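PDB 2OX4: putative mandelate racemase from Zymomonas mobilis, which binds a magnesium ion and probably acts as a lyase of the mandelate racemase group within the enolase superfamily. Local coordinates for residues E149-A154 / R203-P208; V169-R174 / H217-L222; I194-V199 / E233-F238. All coordinates share one frame; numbering follows the deposited sequence.

Interaction 1 (E149-A154 / R203-P208); sequences EYAEEA and RNAVGP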
# COMPACT_ATOMS: atom_id res chain seq x y z
N GLU C 149 -35.86 28.90 -16.44
CA GLU C 149 -36.44 28.77 -15.12
C GLU C 149 -35.36 28.60 -14.05
O GLU C 149 -35.50 29.09 -12.94
CB GLU C 149 -37.43 27.61 -15.07
CG GLU C 149 -38.44 27.63 -16.22
CD GLU C 149 -39.45 26.51 -16.13
OE1 GLU C 149 -40.64 26.80 -15.91
OE2 GLU C 149 -39.05 25.33 -16.25
N TYR C 150 -34.28 27.91 -14.41
CA TYR C 150 -33.12 27.77 -13.54
C TYR C 150 -32.43 29.12 -13.29
O TYR C 150 -32.18 29.48 -12.14
CB TYR C 150 -32.16 26.70 -14.10
CG TYR C 150 -32.68 25.29 -13.93
CD1 TYR C 150 -32.19 24.45 -12.93
CD2 TYR C 150 -33.69 24.80 -14.76
CE1 TYR C 150 -32.70 23.16 -12.77
CE2 TYR C 150 -34.19 23.51 -14.61
CZ TYR C 150 -33.68 22.69 -13.61
OH TYR C 150 -34.19 21.43 -13.46
N ALA C 151 -32.16 29.86 -14.36
CA ALA C 151 -31.64 31.23 -14.24
C ALA C 151 -32.56 32.13 -13.39
O ALA C 151 -32.08 32.86 -12.53
CB ALA C 151 -31.37 31.83 -15.60
N GLU C 152 -33.88 32.04 -13.62
CA GLU C 152 -34.89 32.84 -12.91
C GLU C 152 -34.90 32.59 -11.41
O GLU C 152 -34.94 33.53 -10.62
CB GLU C 152 -36.30 32.53 -13.45
CG GLU C 152 -36.75 33.32 -14.68
CD GLU C 152 -37.98 32.70 -15.36
OE1 GLU C 152 -38.11 32.84 -16.60
OE2 GLU C 152 -38.81 32.08 -14.66
N GLU C 153 -34.87 31.31 -11.01
CA GLU C 153 -34.86 30.94 -9.60
C GLU C 153 -33.59 31.43 -8.92
O GLU C 153 -33.64 31.92 -7.78
CB GLU C 153 -35.03 29.42 -9.40
CG GLU C 153 -36.37 28.83 -9.87
CD GLU C 153 -37.56 29.73 -9.60
OE1 GLU C 153 -38.09 30.33 -10.56
OE2 GLU C 153 -37.96 29.83 -8.42
N ALA C 154 -32.45 31.30 -9.62
CA ALA C 154 -31.18 31.80 -9.13
C ALA C 154 -31.23 33.31 -8.88
O ALA C 154 -30.79 33.78 -7.83
CB ALA C 154 -30.06 31.47 -10.10
N ARG C 203 -25.03 30.66 -14.37
CA ARG C 203 -23.76 31.40 -14.29
C ARG C 203 -23.80 32.72 -15.07
O ARG C 203 -23.33 33.77 -14.59
CB ARG C 203 -22.58 30.55 -14.76
CG ARG C 203 -21.24 31.29 -14.89
CD ARG C 203 -20.72 31.86 -13.55
NE ARG C 203 -20.23 30.81 -12.63
CZ ARG C 203 -20.33 30.86 -11.30
NH1 ARG C 203 -20.91 31.90 -10.70
NH2 ARG C 203 -19.85 29.86 -10.57
N ASN C 204 -24.35 32.66 -16.27
CA ASN C 204 -24.61 33.87 -17.06
C ASN C 204 -25.50 34.89 -16.34
O ASN C 204 -25.26 36.10 -16.43
CB ASN C 204 -25.23 33.50 -18.41
CG ASN C 204 -24.22 32.92 -19.39
OD1 ASN C 204 -23.01 33.05 -19.20
ND2 ASN C 204 -24.72 32.29 -20.46
N ALA C 205 -26.53 34.41 -15.66
CA ALA C 205 -27.48 35.27 -14.94
C ALA C 205 -26.88 35.90 -13.68
O ALA C 205 -27.04 37.10 -13.45
CB ALA C 205 -28.76 34.53 -14.62
N VAL C 206 -26.18 35.10 -12.87
CA VAL C 206 -25.73 35.57 -11.55
C VAL C 206 -24.32 36.19 -11.54
O VAL C 206 -23.95 36.87 -10.58
CB VAL C 206 -25.84 34.47 -10.45
CG1 VAL C 206 -27.25 33.93 -10.35
CG2 VAL C 206 -24.83 33.32 -10.69
N GLY C 207 -23.53 35.93 -12.58
CA GLY C 207 -22.15 36.43 -12.64
C GLY C 207 -21.16 35.61 -11.81
O GLY C 207 -21.53 34.60 -11.22
N PRO C 208 -19.89 36.07 -11.75
CA PRO C 208 -18.80 35.30 -11.14
C PRO C 208 -18.82 35.28 -9.61
O PRO C 208 -18.19 34.41 -9.01
CB PRO C 208 -17.55 36.02 -11.62
CG PRO C 208 -18.00 37.47 -11.78
CD PRO C 208 -19.42 37.37 -12.28
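Val206 turns CG1 beside its backbone N and anti to its carbonyl carbon (chi1 -55°), and this brings that methyl group to Ala154 across the contact, CG1 lying 3.7 Å from Ala154 CB. The two residues sit on helices 147-159 and 189-206, neighbouring outer helices of the TIM-barrel-like domain of the enolase superfamily, here meeting near the C-terminal end of the second one. Alanine has no side-chain torsion to adjust, so the backbone alone directs its methyl: Ala154 and Ala205 both point toward the partner helix, whereas Ala151 approaches from the flank. Ala151 CB and Ala205 CB meet methyl to methyl at 3.9 Å. Their CA atoms are 5.8 Å apart, a spacing that suits residues no bulkier than alanine. A valine fits the next position because the CA atoms of Ala154 and Val206 stand 7.1 Å apart, leaving width for a branched chain. The contact is purely apolar, with two methyl pairs and a modest buried surface. Ala154 is buried and also touches Leu133 and Ile202, while the Ala151-Ala205 pair is partly exposed; Leu155 and Val158 of helix 147-159 extend the same seam against Ala205 and Val206 respectively. Beyond Val206 the helix stops. Gly207 leaves the helical conformation with a positive phi of 79°, a region easily entered by a residue without CB, while its N still bonds to Arg203 O at 3.0 Å. Arg203 then folds its long chain back over this turn and uses NH1 for both Gly207 O and Val210 O. The bond from Arg203 NH1 to Gly207 O is 2.8 Å long and noticeably bent, 142° at the hydrogen, with the carbonyl oxygen at the edge of the guanidinium group and close to its plane.

Interaction 2 (V169-R174 / H217-L222); sequences VLAHDR and HGHTDL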
# COMPACT_ATOMS: atom_id res chain seq x y z
N VAL C 169 -29.12 19.71 -11.46
CA VAL C 169 -29.37 20.00 -12.88
C VAL C 169 -29.59 18.75 -13.75
O VAL C 169 -29.90 18.87 -14.94
CB VAL C 169 -28.28 20.92 -13.50
CG1 VAL C 169 -28.23 22.27 -12.78
CG2 VAL C 169 -26.89 20.25 -13.46
N LEU C 170 -29.43 17.55 -13.17
CA LEU C 170 -29.58 16.29 -13.93
C LEU C 170 -30.89 15.58 -13.67
O LEU C 170 -31.32 14.78 -14.50
CB LEU C 170 -28.39 15.34 -13.69
CG LEU C 170 -27.00 15.82 -14.13
CD1 LEU C 170 -25.87 14.91 -13.60
CD2 LEU C 170 -26.89 15.98 -15.64
N ALA C 171 -31.53 15.87 -12.53
CA ALA C 171 -32.63 15.05 -12.04
C ALA C 171 -33.86 15.09 -12.96
O ALA C 171 -34.57 14.09 -13.10
CB ALA C 171 -33.02 15.45 -10.64
N HIS C 172 -34.11 16.25 -13.56
CA HIS C 172 -35.35 16.46 -14.31
C HIS C 172 -35.08 16.62 -15.79
O HIS C 172 -34.08 17.22 -16.19
CB HIS C 172 -36.11 17.68 -13.78
CG HIS C 172 -36.44 17.58 -12.33
ND1 HIS C 172 -35.62 18.06 -11.34
CD2 HIS C 172 -37.50 17.02 -11.70
CE1 HIS C 172 -36.16 17.82 -10.16
NE2 HIS C 172 -37.30 17.18 -10.35
N ASP C 173 -35.97 16.05 -16.61
CA ASP C 173 -35.95 16.35 -18.04
C ASP C 173 -36.43 17.77 -18.31
O ASP C 173 -36.79 18.50 -17.38
CB ASP C 173 -36.73 15.29 -18.86
CG ASP C 173 -38.25 15.30 -18.61
OD1 ASP C 173 -38.89 14.29 -18.96
OD2 ASP C 173 -38.81 16.29 -18.09
N ARG C 174 -36.44 18.16 -19.58
CA ARG C 174 -36.80 19.53 -19.97
C ARG C 174 -38.29 19.89 -19.75
O ARG C 174 -38.65 21.07 -19.83
CB ARG C 174 -36.36 19.80 -21.40
CG ARG C 174 -34.86 20.05 -21.58
CD ARG C 174 -34.62 20.74 -22.91
NE ARG C 174 -33.22 21.04 -23.21
CZ ARG C 174 -32.42 20.25 -23.93
NH1 ARG C 174 -32.88 19.09 -24.39
NH2 ARG C 174 -31.17 20.61 -24.18
N HIS C 217 -27.57 14.29 -5.97
CA HIS C 217 -28.54 13.50 -5.19
C HIS C 217 -28.27 11.99 -5.18
O HIS C 217 -29.19 11.19 -4.99
CB HIS C 217 -29.99 13.76 -5.66
CG HIS C 217 -30.67 14.88 -4.94
ND1 HIS C 217 -31.16 16.00 -5.59
CD2 HIS C 217 -30.95 15.06 -3.63
CE1 HIS C 217 -31.70 16.82 -4.71
NE2 HIS C 217 -31.59 16.27 -3.51
N GLY C 218 -27.02 11.58 -5.41
CA GLY C 218 -26.70 10.15 -5.51
C GLY C 218 -27.36 9.43 -6.68
O GLY C 218 -27.43 8.20 -6.68
N HIS C 219 -27.86 10.17 -7.67
CA HIS C 219 -28.51 9.59 -8.85
C HIS C 219 -27.49 9.08 -9.87
O HIS C 219 -27.76 8.15 -10.64
CB HIS C 219 -29.39 10.64 -9.54
CG HIS C 219 -30.57 11.07 -8.73
ND1 HIS C 219 -31.10 12.34 -8.81
CD2 HIS C 219 -31.33 10.39 -7.84
CE1 HIS C 219 -32.14 12.42 -7.99
NE2 HIS C 219 -32.29 11.26 -7.39
N THR C 220 -26.34 9.74 -9.90
CA THR C 220 -25.24 9.35 -10.78
C THR C 220 -24.40 8.26 -10.09
O THR C 220 -24.64 7.92 -8.93
CB THR C 220 -24.35 10.57 -11.11
OG1 THR C 220 -24.04 11.30 -9.91
CG2 THR C 220 -25.08 11.51 -12.11
N ASP C 221 -23.45 7.71 -10.82
CA ASP C 221 -22.38 6.91 -10.22
C ASP C 221 -21.04 7.52 -10.61
O ASP C 221 -21.02 8.57 -11.22
CB ASP C 221 -22.50 5.44 -10.61
CG ASP C 221 -22.37 5.18 -12.12
OD1 ASP C 221 -21.81 6.02 -12.87
OD2 ASP C 221 -22.82 4.09 -12.56
N LEU C 222 -19.94 6.85 -10.25
CA LEU C 222 -18.61 7.35 -10.56
C LEU C 222 -18.50 7.78 -12.02
O LEU C 222 -18.07 8.89 -12.33
CB LEU C 222 -17.55 6.29 -10.25
CG LEU C 222 -16.11 6.63 -10.64
CD1 LEU C 222 -15.13 5.90 -9.74
CD2 LEU C 222 -15.86 6.31 -12.10
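Leu170 and Thr220 make the tight half of this contact, their side chains crossing at about a right angle so that Leu170 CD1 comes to 3.8 Å from Thr220 CG2. Both residues are buried, and Leu183 and Phe228 also pack on the leucine. Threonine suits the place because its two branches do different work: with chi1 at 47°, CG2 lies anti to the carbonyl carbon and faces the leucine, while OG1 has its main partner in Ile243 O, with Asn216 OD1 also within hydrogen-bonding distance. The other half is looser. Ala171 CB stands 4.1 Å from both ND1 and CE1 of His219, approaching the imidazole obliquely, and the histidine is partly exposed. One face of that ring is covered from within its own loop: His217 CB lies 3.4 Å above the plane, offset toward the rim. Ala171, a small residue, lets the ring draw near without a larger side chain wedging between the loops. The turn at His217 and Gly218, both with positive phi, bends the chain ahead of His219. His217 is tied down by its ND1 to Asp168 OD2 and by its N to Glu215 OE2, so this loop is linked directly to a magnesium ligand. The side chain of His219 is about 7 Å from that of Glu215 and about 9 Å from the magnesium. Loops following adjacent parallel strands, here 164-167 and 211-215, pack side by side in this way around the C-terminal mouth of a TIM-type barrel, where enolase-superfamily enzymes hold their metal.

Interaction 3 (I194-V199 / E233-F238); sequences IGVERV and EEFNIF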
# COMPACT_ATOMS: atom_id res chain seq x y z
N ILE C 194 -28.35 19.08 -21.31
CA ILE C 194 -29.39 19.57 -20.39
C ILE C 194 -28.76 20.10 -19.09
O ILE C 194 -29.09 21.21 -18.63
CB ILE C 194 -30.43 18.47 -20.08
CG1 ILE C 194 -31.38 18.27 -21.28
CG2 ILE C 194 -31.28 18.83 -18.87
CD1 ILE C 194 -32.20 16.99 -21.20
N GLY C 195 -27.83 19.34 -18.51
CA GLY C 195 -27.13 19.78 -17.31
C GLY C 195 -26.28 21.02 -17.55
O GLY C 195 -26.35 21.97 -16.78
N VAL C 196 -25.47 21.00 -18.60
CA VAL C 196 -24.61 22.12 -18.95
C VAL C 196 -25.42 23.40 -19.21
O VAL C 196 -25.05 24.47 -18.71
CB VAL C 196 -23.72 21.82 -20.19
CG1 VAL C 196 -23.06 23.09 -20.70
CG2 VAL C 196 -22.64 20.79 -19.84
N GLU C 197 -26.51 23.29 -19.97
CA GLU C 197 -27.28 24.50 -20.34
C GLU C 197 -27.88 25.18 -19.10
O GLU C 197 -27.97 26.41 -19.06
CB GLU C 197 -28.37 24.20 -21.39
CG GLU C 197 -29.58 23.45 -20.86
CD GLU C 197 -30.64 23.19 -21.91
OE1 GLU C 197 -31.79 22.88 -21.53
OE2 GLU C 197 -30.32 23.28 -23.11
N ARG C 198 -28.25 24.38 -18.09
CA ARG C 198 -28.78 24.90 -16.84
C ARG C 198 -27.70 25.61 -16.01
O ARG C 198 -27.91 26.73 -15.54
CB ARG C 198 -29.47 23.80 -16.03
CG ARG C 198 -30.78 23.34 -16.64
CD ARG C 198 -31.16 21.95 -16.19
NE ARG C 198 -32.44 21.55 -16.77
CZ ARG C 198 -33.07 20.41 -16.50
NH1 ARG C 198 -32.54 19.52 -15.67
NH2 ARG C 198 -34.24 20.15 -17.09
N VAL C 199 -26.54 24.96 -15.86
CA VAL C 199 -25.41 25.58 -15.15
C VAL C 199 -24.96 26.86 -15.85
O VAL C 199 -24.75 27.90 -15.19
CB VAL C 199 -24.20 24.60 -15.03
CG1 VAL C 199 -22.97 25.33 -14.46
CG2 VAL C 199 -24.57 23.39 -14.17
N GLU C 233 -16.84 21.94 -15.50
CA GLU C 233 -15.73 22.49 -14.72
C GLU C 233 -15.38 23.93 -15.10
O GLU C 233 -15.00 24.73 -14.24
CB GLU C 233 -14.50 21.58 -14.74
CG GLU C 233 -14.00 21.22 -16.13
CD GLU C 233 -12.77 20.33 -16.10
OE1 GLU C 233 -12.26 19.99 -17.19
OE2 GLU C 233 -12.31 19.97 -14.99
N GLU C 234 -15.54 24.27 -16.38
CA GLU C 234 -15.32 25.64 -16.87
C GLU C 234 -16.17 26.72 -16.18
O GLU C 234 -15.83 27.91 -16.23
CB GLU C 234 -15.53 25.70 -18.39
CG GLU C 234 -16.98 25.49 -18.81
CD GLU C 234 -17.11 25.14 -20.27
OE1 GLU C 234 -17.03 23.94 -20.61
OE2 GLU C 234 -17.28 26.08 -21.09
N PHE C 235 -17.25 26.32 -15.52
CA PHE C 235 -18.18 27.27 -14.92
C PHE C 235 -17.88 27.62 -13.46
O PHE C 235 -18.72 28.25 -12.81
CB PHE C 235 -19.62 26.79 -15.07
CG PHE C 235 -20.05 26.62 -16.50
CD1 PHE C 235 -20.28 25.35 -17.02
CD2 PHE C 235 -20.21 27.73 -17.33
CE1 PHE C 235 -20.67 25.17 -18.35
CE2 PHE C 235 -20.60 27.57 -18.67
CZ PHE C 235 -20.83 26.29 -19.18
N ASN C 236 -16.72 27.19 -12.96
CA ASN C 236 -16.30 27.46 -11.58
C ASN C 236 -17.32 26.96 -10.54
O ASN C 236 -17.99 27.75 -9.86
CB ASN C 236 -15.96 28.95 -11.37
CG ASN C 236 -15.41 29.25 -9.97
OD1 ASN C 236 -15.78 30.26 -9.36
ND2 ASN C 236 -14.54 28.37 -9.47
N ILE C 237 -17.44 25.65 -10.44
CA ILE C 237 -18.39 25.02 -9.52
C ILE C 237 -17.78 25.01 -8.13
O ILE C 237 -16.65 24.59 -7.95
CB ILE C 237 -18.74 23.58 -10.01
CG1 ILE C 237 -19.27 23.62 -11.44
CG2 ILE C 237 -19.70 22.87 -9.05
CD1 ILE C 237 -20.47 24.53 -11.63
N PHE C 238 -18.54 25.50 -7.14
CA PHE C 238 -18.02 25.72 -5.79
C PHE C 238 -17.71 24.35 -5.15
O PHE C 238 -16.60 24.12 -4.67
CB PHE C 238 -19.09 26.46 -4.97
CG PHE C 238 -18.57 27.06 -3.70
CD1 PHE C 238 -17.55 28.02 -3.73
CD2 PHE C 238 -19.10 26.69 -2.48
CE1 PHE C 238 -17.08 28.59 -2.56
CE2 PHE C 238 -18.62 27.25 -1.29
CZ PHE C 238 -17.62 28.20 -1.33
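Phe235 lays its ring obliquely against two valines of helix 189-206, in the outer layer of the TIM-barrel-like domain, where that helix packs on the turn leading from helix 222-232 into strand 237-241. The valines stand one helical turn apart and present the same branch, CG1, to different parts of the phenylalanine. Val199 takes the root of the side chain: its CG1 is 3.7 Å from Phe235 CB and equally near CD1. Val196 takes the far end, crossing the ring's long direction at about a right angle, with CG1 3.9 Å from Phe235 CE1. In Val199 the contacting methyl is anti to the backbone N (chi1 172°), which extends it from the helix toward the turn; Val196 adopts nearly the same torsion. A ring as long as phenylalanine suits this place because it reaches along both residues. One of its faces is covered from within its own turn, Glu234 CG sitting 3.6 Å above the plane and over the centre, so the methylene part of a glutamate serves as apolar cover though its residue is exposed. Were Phe235 replaced by an alanine, the CG1 methyl of Val196 would probably lose its partner and a gap would open between the helix and the turn. From helix 222-232, Ile232 touches Val196, Val199 and Ile237 and completes the apolar cluster. Asn236 has a positive phi of 56°, a conformation asparagine tolerates better than most residues, and through it the chain passes from the exposed Glu233 and Glu234 to the buried Ile237. Ile237 enters the cluster with its tip: although its CB does not point at the helix, the chain bends round to set CD1 3.9 Å from Val199 CG1.

Overall arrangement
All three contacts join neighbouring elements of one barrel domain. Interactions 1 and 3 share helix 189-206, which meets helix 147-159 near its end and the turn before strand 237-241 along its middle; both are partly buried and apolar, small methyls setting a close helix spacing in one, a ring against valines in the other. Interaction 2 is the most buried of the three and lies nearest the magnesium, where the loops add polar groups, with His217 ND1 and Thr220 OG1 hydrogen-bonded. Arginines connect them: NH2 of Arg203 reaches Phe235 O, joining interactions 1 and 3, and Arg198 NH1 binds Val169 O and His172 O, joining interactions 2 and 3.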